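Side-chain contacts in cycloserine biosynthesis protein DcsG (PDB 6JIL), which catalyses the ATP- and magnesium-dependent ring closure of O-ureido-D-serine that yields the antibiotic D-cycloserine: residues A[32-37]-A[46-51]; A[65-70]-A[88-93]; A[119-124]-A[132-137]; A[256-261]-A[266-271]. All blocks are in the same frame, centred on the assembly; numbering follows the deposited sequence.

Contact 1: A[32-37]-A[46-51]; sequences TAEVCD and SRFEAV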
# COMPACT_ATOMS: atom_id res chain seq x y z
N THR A 32 12.18 -23.12 -1.30
CA THR A 32 11.01 -23.79 -1.82
C THR A 32 9.80 -22.98 -1.41
O THR A 32 9.51 -22.85 -0.22
CB THR A 32 10.86 -25.20 -1.23
OG1 THR A 32 12.14 -25.84 -1.19
CG2 THR A 32 9.91 -26.04 -2.07
N ALA A 33 9.09 -22.43 -2.38
CA ALA A 33 7.92 -21.62 -2.08
C ALA A 33 6.64 -22.26 -2.59
O ALA A 33 6.64 -22.94 -3.62
CB ALA A 33 8.08 -20.23 -2.69
N GLU A 34 5.56 -22.07 -1.85
CA GLU A 34 4.25 -22.58 -2.25
C GLU A 34 3.29 -21.40 -2.23
O GLU A 34 3.29 -20.59 -1.30
CB GLU A 34 3.75 -23.66 -1.28
CG GLU A 34 4.50 -24.99 -1.38
CD GLU A 34 3.94 -26.05 -0.44
OE1 GLU A 34 4.59 -27.11 -0.29
OE2 GLU A 34 2.85 -25.83 0.15
N VAL A 35 2.49 -21.28 -3.28
CA VAL A 35 1.51 -20.21 -3.39
C VAL A 35 0.28 -20.70 -2.62
O VAL A 35 -0.26 -21.76 -2.92
CB VAL A 35 1.15 -19.94 -4.86
CG1 VAL A 35 0.24 -18.73 -4.96
CG2 VAL A 35 2.41 -19.73 -5.67
N CYS A 36 -0.17 -19.91 -1.64
CA CYS A 36 -1.32 -20.29 -0.83
C CYS A 36 -2.43 -19.25 -0.77
O CYS A 36 -2.16 -18.06 -0.62
CB CYS A 36 -0.87 -20.58 0.61
SG CYS A 36 0.43 -21.80 0.75
N ASP A 37 -3.67 -19.70 -0.87
CA ASP A 37 -4.81 -18.81 -0.79
C ASP A 37 -5.14 -18.70 0.70
O ASP A 37 -5.28 -19.72 1.37
CB ASP A 37 -5.99 -19.41 -1.57
CG ASP A 37 -7.20 -18.49 -1.59
OD1 ASP A 37 -8.02 -18.63 -2.52
OD2 ASP A 37 -7.32 -17.64 -0.69
N SER A 46 1.10 -24.62 9.69
CA SER A 46 2.14 -25.05 10.62
C SER A 46 3.30 -25.69 9.86
O SER A 46 4.40 -25.82 10.40
CB SER A 46 1.57 -26.05 11.63
OG SER A 46 1.30 -27.30 11.01
N ARG A 47 3.05 -26.09 8.62
CA ARG A 47 4.08 -26.73 7.79
C ARG A 47 5.17 -25.79 7.29
O ARG A 47 6.26 -26.25 6.96
CB ARG A 47 3.45 -27.37 6.54
CG ARG A 47 2.70 -28.66 6.75
CD ARG A 47 2.29 -29.22 5.39
NE ARG A 47 1.52 -28.26 4.60
CZ ARG A 47 1.92 -27.72 3.45
NH1 ARG A 47 3.10 -28.04 2.93
NH2 ARG A 47 1.14 -26.84 2.83
N PHE A 48 4.88 -24.50 7.22
CA PHE A 48 5.85 -23.53 6.72
C PHE A 48 6.86 -23.00 7.73
O PHE A 48 6.59 -22.90 8.92
CB PHE A 48 5.12 -22.34 6.09
CG PHE A 48 4.11 -22.74 5.06
CD1 PHE A 48 2.76 -22.78 5.37
CD2 PHE A 48 4.51 -23.09 3.78
CE1 PHE A 48 1.83 -23.17 4.43
CE2 PHE A 48 3.58 -23.49 2.82
CZ PHE A 48 2.24 -23.52 3.15
N GLU A 49 8.03 -22.64 7.22
CA GLU A 49 9.11 -22.08 8.03
C GLU A 49 8.69 -20.64 8.29
O GLU A 49 8.86 -20.12 9.38
CB GLU A 49 10.42 -22.09 7.24
CG GLU A 49 11.67 -22.03 8.08
CD GLU A 49 12.08 -23.41 8.60
OE1 GLU A 49 13.02 -23.49 9.43
OE2 GLU A 49 11.47 -24.41 8.15
N ALA A 50 8.16 -20.02 7.26
CA ALA A 50 7.70 -18.64 7.34
C ALA A 50 6.62 -18.39 6.29
O ALA A 50 6.37 -19.23 5.42
CB ALA A 50 8.86 -17.68 7.13
N VAL A 51 6.00 -17.22 6.39
CA VAL A 51 4.95 -16.83 5.47
C VAL A 51 5.18 -15.40 5.00
O VAL A 51 5.63 -14.55 5.77
CB VAL A 51 3.57 -16.92 6.18
CG1 VAL A 51 2.51 -16.25 5.34
CG2 VAL A 51 3.21 -18.38 6.41
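E34 meets R47 through one carboxylate oxygen: OE2 lies 3.3 Å from R47 NH2 at the edge of the guanidinium. The N-H points at it fairly straight, at 160°, yet the length makes the hydrogen bond of this salt bridge a weak one. Carboxylate and guanidinium are tilted by 25°, close to coplanar, although the two side chains cross at nearly a right angle. The same OE2 rests at the rim of the F48 ring, 3.6 Å from CE2 and near the ring plane, with the carboxylate turned almost perpendicular to the ring; a ring edge, with its slightly positive hydrogens, suits an anionic oxygen. Two residues on, on the same face of the strand, C36 brings SG to 3.5 Å from F48 CZ, an oblique sulfur-aromatic contact in which a small, polarisable thiol fits against the ring. Length is what lets the charged pair meet: E34 runs extended beyond CG, whereas R47 bends at chi3 (-56°) to bring its end back over. Farther out, F48 also packs on I3 and A5, its carbonyl accepts from T77 OG1, and C36 touches W45. Strand 33-37 is an outermost strand of the N-terminal parallel sheet, and strand 4-8 separates it from strand 50-55; the contact therefore bridges over the intervening strand, on the face away from helix 19-28, which packs against A33 and V35.

Contact 2: A[65-70]-A[88-93]; sequences EFLAFC and WALDKR. With ADP (adenosine-5'-diphosphate), chain G.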
# COMPACT_ATOMS: atom_id res chain seq x y z
N GLU A 65 -11.50 -9.98 8.47
CA GLU A 65 -11.29 -11.40 8.19
C GLU A 65 -9.83 -11.72 7.91
O GLU A 65 -9.30 -12.71 8.41
CB GLU A 65 -12.12 -11.86 6.99
CG GLU A 65 -13.61 -12.02 7.25
CD GLU A 65 -14.34 -10.70 7.40
OE1 GLU A 65 -15.58 -10.72 7.53
OE2 GLU A 65 -13.68 -9.64 7.39
N PHE A 66 -9.18 -10.87 7.12
CA PHE A 66 -7.78 -11.08 6.76
C PHE A 66 -6.87 -10.86 7.97
O PHE A 66 -5.91 -11.60 8.17
CB PHE A 66 -7.36 -10.14 5.63
CG PHE A 66 -5.92 -10.31 5.21
CD1 PHE A 66 -5.52 -11.46 4.54
CD2 PHE A 66 -4.97 -9.36 5.54
CE1 PHE A 66 -4.18 -11.66 4.22
CE2 PHE A 66 -3.63 -9.55 5.21
CZ PHE A 66 -3.23 -10.70 4.55
N LEU A 67 -7.17 -9.83 8.75
CA LEU A 67 -6.39 -9.53 9.94
C LEU A 67 -6.47 -10.71 10.91
O LEU A 67 -5.48 -11.06 11.55
CB LEU A 67 -6.91 -8.26 10.62
CG LEU A 67 -6.35 -6.92 10.11
CD1 LEU A 67 -6.52 -6.83 8.62
CD2 LEU A 67 -7.07 -5.75 10.79
N ALA A 68 -7.65 -11.33 11.00
CA ALA A 68 -7.85 -12.47 11.88
C ALA A 68 -7.02 -13.65 11.37
O ALA A 68 -6.44 -14.41 12.15
CB ALA A 68 -9.33 -12.85 11.94
N PHE A 69 -6.98 -13.79 10.05
CA PHE A 69 -6.23 -14.86 9.41
C PHE A 69 -4.76 -14.70 9.77
O PHE A 69 -4.12 -15.64 10.23
CB PHE A 69 -6.41 -14.80 7.90
CG PHE A 69 -5.36 -15.55 7.13
CD1 PHE A 69 -5.41 -16.93 7.03
CD2 PHE A 69 -4.31 -14.87 6.51
CE1 PHE A 69 -4.42 -17.63 6.32
CE2 PHE A 69 -3.32 -15.55 5.81
CZ PHE A 69 -3.37 -16.94 5.71
N CYS A 70 -4.23 -13.51 9.55
CA CYS A 70 -2.84 -13.23 9.86
C CYS A 70 -2.53 -13.55 11.32
O CYS A 70 -1.53 -14.20 11.63
CB CYS A 70 -2.51 -11.76 9.57
SG CYS A 70 -2.68 -11.30 7.84
N TRP A 88 -0.51 -2.14 11.18
CA TRP A 88 -0.12 -0.77 10.89
C TRP A 88 -0.07 -0.47 9.39
O TRP A 88 -0.51 0.60 8.95
CB TRP A 88 1.25 -0.49 11.52
CG TRP A 88 1.65 0.95 11.54
CD1 TRP A 88 1.16 1.93 12.35
CD2 TRP A 88 2.61 1.59 10.69
NE1 TRP A 88 1.75 3.13 12.06
CE2 TRP A 88 2.65 2.95 11.05
CE3 TRP A 88 3.45 1.14 9.66
CZ2 TRP A 88 3.48 3.88 10.41
CZ3 TRP A 88 4.28 2.06 9.02
CH2 TRP A 88 4.29 3.42 9.41
N ALA A 89 0.44 -1.42 8.61
CA ALA A 89 0.59 -1.25 7.17
C ALA A 89 -0.71 -1.34 6.39
O ALA A 89 -0.79 -0.83 5.29
CB ALA A 89 1.59 -2.28 6.63
N LEU A 90 -1.71 -2.00 6.96
CA LEU A 90 -3.00 -2.14 6.27
C LEU A 90 -4.01 -1.05 6.61
O LEU A 90 -5.21 -1.24 6.44
CB LEU A 90 -3.62 -3.50 6.56
CG LEU A 90 -3.08 -4.65 5.71
CD1 LEU A 90 -1.60 -4.76 5.89
CD2 LEU A 90 -3.78 -5.95 6.09
N ASP A 91 -3.52 0.09 7.10
CA ASP A 91 -4.39 1.21 7.45
C ASP A 91 -3.67 2.51 7.15
O ASP A 91 -2.69 2.85 7.82
CB ASP A 91 -4.78 1.13 8.93
CG ASP A 91 -5.73 2.25 9.34
OD1 ASP A 91 -6.41 2.09 10.38
OD2 ASP A 91 -5.79 3.29 8.65
N LYS A 92 -4.16 3.24 6.15
CA LYS A 92 -3.54 4.49 5.73
C LYS A 92 -3.35 5.54 6.81
O LYS A 92 -2.82 6.62 6.55
CB LYS A 92 -4.30 5.08 4.54
CG LYS A 92 -4.02 4.35 3.23
CD LYS A 92 -4.84 4.94 2.08
CE LYS A 92 -4.43 4.36 0.74
NZ LYS A 92 -4.55 2.87 0.72
N ARG A 93 -3.78 5.23 8.03
CA ARG A 93 -3.59 6.15 9.13
C ARG A 93 -2.09 6.26 9.43
O ARG A 93 -1.67 7.11 10.21
CB ARG A 93 -4.36 5.68 10.37
CG ARG A 93 -5.85 5.97 10.27
CD ARG A 93 -6.66 4.98 11.07
NE ARG A 93 -6.33 5.01 12.49
CZ ARG A 93 -6.68 4.05 13.34
NH1 ARG A 93 -7.35 3.00 12.90
NH2 ARG A 93 -6.34 4.14 14.62
PB ADP G . -5.01 2.71 -3.11
O1B ADP G . -4.09 2.72 -4.43
O2B ADP G . -4.32 1.93 -2.00
O3B ADP G . -6.35 2.02 -3.46
PA ADP G . -4.45 5.39 -3.29
O1A ADP G . -4.02 6.35 -2.27
O2A ADP G . -3.16 4.84 -4.02
O3A ADP G . -5.31 4.21 -2.55
O5' ADP G . -5.43 6.16 -4.31
C5' ADP G . -5.57 5.38 -5.50
C4' ADP G . -5.36 6.31 -6.71
O4' ADP G . -6.23 7.46 -6.60
C3' ADP G . -3.93 6.82 -6.77
O3' ADP G . -3.09 5.95 -7.52
C2' ADP G . -4.08 8.21 -7.40
O2' ADP G . -4.01 8.15 -8.83
C1' ADP G . -5.47 8.68 -6.89
N9 ADP G . -5.34 9.54 -5.69
C8 ADP G . -5.65 9.21 -4.39
N7 ADP G . -5.47 10.22 -3.60
C5 ADP G . -5.04 11.28 -4.32
C6 ADP G . -4.90 12.67 -4.06
N6 ADP G . -5.01 13.16 -2.76
N1 ADP G . -4.67 13.50 -5.09
C2 ADP G . -4.58 13.06 -6.34
N3 ADP G . -4.72 11.77 -6.64
C4 ADP G . -4.94 10.86 -5.68
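F66 offers the edge of its ring to L90, whose CD2 methyl sits near the ring plane, 3.7 Å from F66 CD2 and equally far from CE2. With CG anti to the backbone N (chi1 -179°), the phenylalanine reaches out of helix 63-76 toward this methyl and into a cluster that includes W38 and W59. One residue on, L67 slides past L90 in the opposite direction, and its CD1 approaches the same CD2 to 3.8 Å. Leucine suits position 90 because its chain is long enough to put one methyl, CD2, against both residues of the helix. This is hydrophobic packing of a helix against the first non-helical residue after helix 83-89, at the start of the loop that delivers an ATP-binding lysine of the ATP-grasp enzyme: K92, two residues later, hydrogen-bonds through NZ to O2B of ADP at 2.9 Å. Its long chain bends only at the last torsion (chi4 57°), and the positive charge matches the diphosphate. D91, between L90 and K92, forms a salt bridge through OD1 with R93 NH1. Farther along helix 63-76, F69 turns to F53 and W45, while C70 lays SG over one face of the F66 ring, 3.2 Å above its plane and toward the rim, and also packs on M83 and V86.

Contact 3: A[119-124]-A[132-137]; sequences AAVRDF and REFVVK. With ADP (adenosine-5'-diphosphate), chain G.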
# COMPACT_ATOMS: atom_id res chain seq x y z
N ALA A 119 -20.55 16.86 8.50
CA ALA A 119 -19.82 17.88 9.24
C ALA A 119 -18.34 17.69 8.97
O ALA A 119 -17.62 18.66 8.71
CB ALA A 119 -20.11 17.77 10.73
N ALA A 120 -17.88 16.44 9.03
CA ALA A 120 -16.48 16.12 8.79
C ALA A 120 -16.00 16.65 7.44
O ALA A 120 -14.91 17.21 7.35
CB ALA A 120 -16.27 14.61 8.85
N VAL A 121 -16.82 16.47 6.40
CA VAL A 121 -16.45 16.95 5.07
C VAL A 121 -16.39 18.48 5.03
O VAL A 121 -15.47 19.06 4.44
CB VAL A 121 -17.45 16.46 4.01
CG1 VAL A 121 -17.16 17.12 2.67
CG2 VAL A 121 -17.36 14.94 3.87
N ARG A 122 -17.36 19.12 5.66
CA ARG A 122 -17.41 20.57 5.69
C ARG A 122 -16.28 21.20 6.49
O ARG A 122 -15.72 22.21 6.08
CB ARG A 122 -18.77 21.04 6.19
CG ARG A 122 -19.86 20.71 5.17
CD ARG A 122 -21.23 21.24 5.51
NE ARG A 122 -22.10 21.12 4.33
CZ ARG A 122 -23.42 21.23 4.35
NH1 ARG A 122 -24.06 21.46 5.50
NH2 ARG A 122 -24.11 21.10 3.22
N ASP A 123 -15.92 20.60 7.62
CA ASP A 123 -14.82 21.16 8.40
C ASP A 123 -13.56 21.06 7.56
O ASP A 123 -12.75 21.98 7.53
CB ASP A 123 -14.59 20.38 9.70
CG ASP A 123 -13.38 20.89 10.47
OD1 ASP A 123 -13.46 22.00 11.03
OD2 ASP A 123 -12.34 20.18 10.50
N PHE A 124 -13.41 19.92 6.88
CA PHE A 124 -12.26 19.65 6.01
C PHE A 124 -12.10 20.72 4.93
O PHE A 124 -11.01 21.26 4.74
CB PHE A 124 -12.43 18.28 5.35
CG PHE A 124 -11.40 17.99 4.30
CD1 PHE A 124 -10.08 17.73 4.64
CD2 PHE A 124 -11.76 17.99 2.95
CE1 PHE A 124 -9.13 17.48 3.66
CE2 PHE A 124 -10.81 17.74 1.96
CZ PHE A 124 -9.49 17.48 2.31
N ARG A 132 -9.46 22.83 -4.70
CA ARG A 132 -10.53 22.88 -5.70
C ARG A 132 -11.25 21.55 -5.73
O ARG A 132 -12.46 21.48 -5.97
CB ARG A 132 -9.95 23.19 -7.09
CG ARG A 132 -9.48 24.63 -7.29
CD ARG A 132 -10.66 25.61 -7.42
NE ARG A 132 -11.29 25.94 -6.14
CZ ARG A 132 -12.43 26.61 -6.01
NH1 ARG A 132 -13.09 27.02 -7.09
NH2 ARG A 132 -12.91 26.89 -4.81
N GLU A 133 -10.51 20.48 -5.49
CA GLU A 133 -11.08 19.15 -5.48
C GLU A 133 -10.47 18.37 -4.33
O GLU A 133 -9.39 18.71 -3.85
CB GLU A 133 -10.80 18.44 -6.82
CG GLU A 133 -11.44 19.16 -8.00
CD GLU A 133 -11.23 18.46 -9.32
OE1 GLU A 133 -11.78 17.36 -9.52
OE2 GLU A 133 -10.50 19.01 -10.17
N PHE A 134 -11.17 17.35 -3.87
CA PHE A 134 -10.66 16.54 -2.77
C PHE A 134 -10.94 15.08 -3.06
O PHE A 134 -11.69 14.77 -3.98
CB PHE A 134 -11.29 16.96 -1.44
CG PHE A 134 -12.80 16.81 -1.39
CD1 PHE A 134 -13.38 15.79 -0.64
CD2 PHE A 134 -13.63 17.73 -2.03
CE1 PHE A 134 -14.77 15.69 -0.53
CE2 PHE A 134 -15.02 17.64 -1.92
CZ PHE A 134 -15.59 16.61 -1.17
N VAL A 135 -10.34 14.18 -2.29
CA VAL A 135 -10.55 12.77 -2.50
C VAL A 135 -11.04 12.08 -1.24
O VAL A 135 -10.62 12.44 -0.13
CB VAL A 135 -9.25 12.07 -2.97
CG1 VAL A 135 -9.50 10.59 -3.23
CG2 VAL A 135 -8.73 12.75 -4.21
N VAL A 136 -11.93 11.11 -1.43
CA VAL A 136 -12.45 10.33 -0.33
C VAL A 136 -11.95 8.91 -0.52
O VAL A 136 -11.98 8.37 -1.63
CB VAL A 136 -14.00 10.31 -0.31
CG1 VAL A 136 -14.49 9.26 0.70
CG2 VAL A 136 -14.54 11.70 0.04
N LYS A 137 -11.49 8.29 0.56
CA LYS A 137 -10.99 6.93 0.45
C LYS A 137 -10.94 6.29 1.83
O LYS A 137 -10.72 6.97 2.83
CB LYS A 137 -9.59 6.93 -0.15
CG LYS A 137 -8.52 7.35 0.85
CD LYS A 137 -7.11 7.35 0.27
CE LYS A 137 -6.87 8.55 -0.63
NZ LYS A 137 -5.43 8.66 -1.03
PB ADP G . -5.01 2.71 -3.11
O1B ADP G . -4.09 2.72 -4.43
O2B ADP G . -4.32 1.93 -2.00
O3B ADP G . -6.35 2.02 -3.46
PA ADP G . -4.45 5.39 -3.29
O1A ADP G . -4.02 6.35 -2.27
O2A ADP G . -3.16 4.84 -4.02
O3A ADP G . -5.31 4.21 -2.55
O5' ADP G . -5.43 6.16 -4.31
C5' ADP G . -5.57 5.38 -5.50
C4' ADP G . -5.36 6.31 -6.71
O4' ADP G . -6.23 7.46 -6.60
C3' ADP G . -3.93 6.82 -6.77
O3' ADP G . -3.09 5.95 -7.52
C2' ADP G . -4.08 8.21 -7.40
O2' ADP G . -4.01 8.15 -8.83
C1' ADP G . -5.47 8.68 -6.89
N9 ADP G . -5.34 9.54 -5.69
C8 ADP G . -5.65 9.21 -4.39
N7 ADP G . -5.47 10.22 -3.60
C5 ADP G . -5.04 11.28 -4.32
C6 ADP G . -4.90 12.67 -4.06
N6 ADP G . -5.01 13.16 -2.76
N1 ADP G . -4.67 13.50 -5.09
C2 ADP G . -4.58 13.06 -6.34
N3 ADP G . -4.72 11.77 -6.64
C4 ADP G . -4.94 10.86 -5.68
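F124 drives the edge of its ring into the base of F134, with CE2 3.5 Å from F134 CB and that CB lying in the plane of the F124 ring. The two phenylalanines cross at a slant and do not stack: CE2 approaches the root of the F134 ring obliquely, 4.0 Å from CG. Here helix 117-127 packs on the four-stranded antiparallel sheet of the ATP-grasp fold that helps enclose the nucleotide. At the far end of the F134 ring, CZ meets V121 CG1 at 4.2 Å, a looser touch. F134 carries its CG between the backbone N and the carbonyl carbon (chi1 61°), which sends the ring out from strand 133-138 to run beneath the helix from F124 to V121. Large flat side chains suit this layer because they span the gap between the backbones of helix and sheet, and V121, narrower, fills in beside them. No polar group takes part across the interface. Helix 155-167 shares the same face, touching F134 through A158 and V121 through A155, while F124 continues onto L174 and P176. The other face of the strand belongs to the ligand. V135 points away from the helix and sets CG2 3.8 Å from C6 of the adenine, a small hydrophobic rest for the base. K137, bent at chi3 (76°), has Q175 OE1 as a further partner, and its NZ hydrogen-bonds at 3.0 Å both to N7 of the base and to O1A of the alpha-phosphate.

Contact 4: A[256-261]-A[266-271]; sequences DLVRGA and MVLEME. With MG (magnesium ion), chain I; MG (magnesium ion), chain H; ADP (adenosine-5'-diphosphate), chain G.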
# COMPACT_ATOMS: atom_id res chain seq x y z
N ASP A 256 4.81 5.30 -2.68
CA ASP A 256 4.26 6.03 -3.81
C ASP A 256 4.32 7.54 -3.57
O ASP A 256 3.82 8.05 -2.56
CB ASP A 256 2.83 5.57 -4.10
CG ASP A 256 2.73 4.05 -4.25
OD1 ASP A 256 3.68 3.43 -4.80
OD2 ASP A 256 1.71 3.48 -3.84
N LEU A 257 4.94 8.25 -4.51
CA LEU A 257 5.13 9.69 -4.42
C LEU A 257 4.38 10.50 -5.46
O LEU A 257 4.20 10.06 -6.59
CB LEU A 257 6.61 10.03 -4.55
CG LEU A 257 7.54 9.88 -3.35
CD1 LEU A 257 7.11 8.74 -2.47
CD2 LEU A 257 8.97 9.68 -3.87
N VAL A 258 3.98 11.71 -5.07
CA VAL A 258 3.31 12.63 -5.97
C VAL A 258 4.02 13.98 -5.85
O VAL A 258 4.68 14.24 -4.85
CB VAL A 258 1.80 12.80 -5.64
CG1 VAL A 258 1.06 11.50 -5.93
CG2 VAL A 258 1.60 13.21 -4.19
N ARG A 259 3.89 14.81 -6.88
CA ARG A 259 4.55 16.12 -6.91
C ARG A 259 3.68 17.23 -6.33
O ARG A 259 2.56 17.45 -6.78
CB ARG A 259 4.92 16.49 -8.35
CG ARG A 259 5.71 15.42 -9.10
CD ARG A 259 5.97 15.79 -10.57
NE ARG A 259 6.99 16.83 -10.75
CZ ARG A 259 6.76 18.14 -10.71
NH1 ARG A 259 5.53 18.60 -10.50
NH2 ARG A 259 7.76 18.99 -10.87
N GLY A 260 4.19 17.93 -5.32
CA GLY A 260 3.43 19.02 -4.75
C GLY A 260 3.54 20.21 -5.69
O GLY A 260 4.20 20.13 -6.72
N ALA A 261 2.89 21.32 -5.36
CA ALA A 261 2.99 22.52 -6.20
C ALA A 261 4.44 22.98 -6.08
O ALA A 261 5.03 23.50 -7.02
CB ALA A 261 2.04 23.59 -5.70
N MSE A 266 6.00 14.08 -2.22
CA MSE A 266 5.32 13.76 -0.97
C MSE A 266 4.64 12.39 -1.09
O MSE A 266 4.14 12.01 -2.16
CB MSE A 266 4.30 14.85 -0.59
CG MSE A 266 3.34 15.29 -1.68
SE MSE A 266 2.23 16.81 -1.12
CE MSE A 266 3.52 18.22 -1.34
N VAL A 267 4.65 11.64 0.00
CA VAL A 267 4.06 10.32 0.03
C VAL A 267 2.56 10.36 -0.21
O VAL A 267 1.84 11.16 0.39
CB VAL A 267 4.33 9.63 1.38
CG1 VAL A 267 3.69 8.26 1.40
CG2 VAL A 267 5.84 9.53 1.60
N LEU A 268 2.10 9.49 -1.12
CA LEU A 268 0.68 9.35 -1.45
C LEU A 268 0.23 8.22 -0.55
O LEU A 268 -0.71 8.36 0.23
CB LEU A 268 0.53 8.91 -2.91
CG LEU A 268 -0.82 8.92 -3.63
CD1 LEU A 268 -0.74 7.93 -4.79
CD2 LEU A 268 -1.96 8.55 -2.72
N GLU A 269 0.90 7.08 -0.69
CA GLU A 269 0.62 5.90 0.11
C GLU A 269 1.88 5.05 0.13
O GLU A 269 2.79 5.24 -0.68
CB GLU A 269 -0.56 5.10 -0.45
CG GLU A 269 -0.26 4.27 -1.68
CD GLU A 269 -1.15 3.05 -1.76
OE1 GLU A 269 -1.25 2.32 -0.75
OE2 GLU A 269 -1.75 2.80 -2.83
N MSE A 270 1.93 4.11 1.06
CA MSE A 270 3.08 3.23 1.22
C MSE A 270 2.60 1.83 1.55
O MSE A 270 1.70 1.66 2.37
CB MSE A 270 3.97 3.78 2.34
CG MSE A 270 4.97 2.81 2.91
SE MSE A 270 5.97 3.62 4.38
CE MSE A 270 7.73 3.55 3.59
N GLU A 271 3.17 0.82 0.89
CA GLU A 271 2.78 -0.57 1.12
C GLU A 271 3.94 -1.43 1.61
O GLU A 271 4.92 -1.66 0.89
CB GLU A 271 2.17 -1.16 -0.15
CG GLU A 271 0.75 -0.68 -0.40
CD GLU A 271 0.22 -1.06 -1.76
OE1 GLU A 271 0.37 -2.23 -2.16
OE2 GLU A 271 -0.36 -0.19 -2.43
MG MG I . -2.34 0.75 -2.07
MG MG H . -1.89 3.35 -5.01
PB ADP G . -5.01 2.71 -3.11
O1B ADP G . -4.09 2.72 -4.43
O2B ADP G . -4.32 1.93 -2.00
O3B ADP G . -6.35 2.02 -3.46
PA ADP G . -4.45 5.39 -3.29
O1A ADP G . -4.02 6.35 -2.27
O2A ADP G . -3.16 4.84 -4.02
O3A ADP G . -5.31 4.21 -2.55
O5' ADP G . -5.43 6.16 -4.31
C5' ADP G . -5.57 5.38 -5.50
C4' ADP G . -5.36 6.31 -6.71
O4' ADP G . -6.23 7.46 -6.60
C3' ADP G . -3.93 6.82 -6.77
O3' ADP G . -3.09 5.95 -7.52
C2' ADP G . -4.08 8.21 -7.40
O2' ADP G . -4.01 8.15 -8.83
C1' ADP G . -5.47 8.68 -6.89
N9 ADP G . -5.34 9.54 -5.69
C8 ADP G . -5.65 9.21 -4.39
N7 ADP G . -5.47 10.22 -3.60
C5 ADP G . -5.04 11.28 -4.32
C6 ADP G . -4.90 12.67 -4.06
N6 ADP G . -5.01 13.16 -2.76
N1 ADP G . -4.67 13.50 -5.09
C2 ADP G . -4.58 13.06 -6.34
N3 ADP G . -4.72 11.77 -6.64
C4 ADP G . -4.94 10.86 -5.68
O HOH W 1 -3.12 3.37 -7.10
O HOH W 2 0.21 4.29 -5.37
O HOH W 3 -3.35 -0.29 -0.30
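E269 lies alongside D256 across a beta hairpin, strands 252-259 and 265-271, the second interrupted at L268, that carries the two-magnesium site of this ATP-grasp enzyme. CB of E269 passes 4.1 Å from O1A of the ADP alpha-phosphate. CG comes next, very close to D256 OD2 (3.0 Å), as both side chains point the same way with their carboxylates nearly perpendicular. OE1 and OE2 together grip one magnesium ion, each at 2.3 Å, and OE2 reaches on to the second, bridging the pair; a glutamate has the reach and the two oxygens that this requires. The same ions bind ADP, one through O2B and the other through O1B and O2A. D256 is steadied from outside, its OD1 forming a salt bridge with R254. Backbone bonds join the strands here: D256 N donates to E269 O (2.8 Å), and D256 O takes a nearly straight bond from L268 N (2.7 Å). Nearer the turn, V258 and M266 form a hydrogen-bonded antiparallel pair. Their side chains meet as well, V258 CG2 against M266 CG, while the other methyl, CG1, rests on L268, which continues to the nucleotide. M266, a selenomethionine, folds back at chi3 (78°) so that CE lies 3.5 Å from G260 CA, where no side chain intervenes. Past E269, E271 gives OE1 to R254 in a salt bridge and binds the first magnesium through OE2 at 2.2 Å.

In the fold
The four contacts follow one another along the chain, none nested or crossed. Contact 1 closes a short irregular loop of eight residues in the N-terminal parallel sheet; its second strand leads into helix 63-76, where contact 2 begins. The 17 residues between the segments of contact 2 hold the end of that helix, strand 78-79 and most of helix 83-89, and lead from a helix packed on that first sheet to the nucleotide. Contact 3 ties a helix to the next strand through seven residues, and contact 4 closes a beta hairpin of the C-terminal sheet. Contacts 2, 3 and 4 converge on ADP: K92 packs against K137 and lies near E269, and K137 approaches L268. Contact 1 stays apart, its centre about 42 Å from that of contact 3.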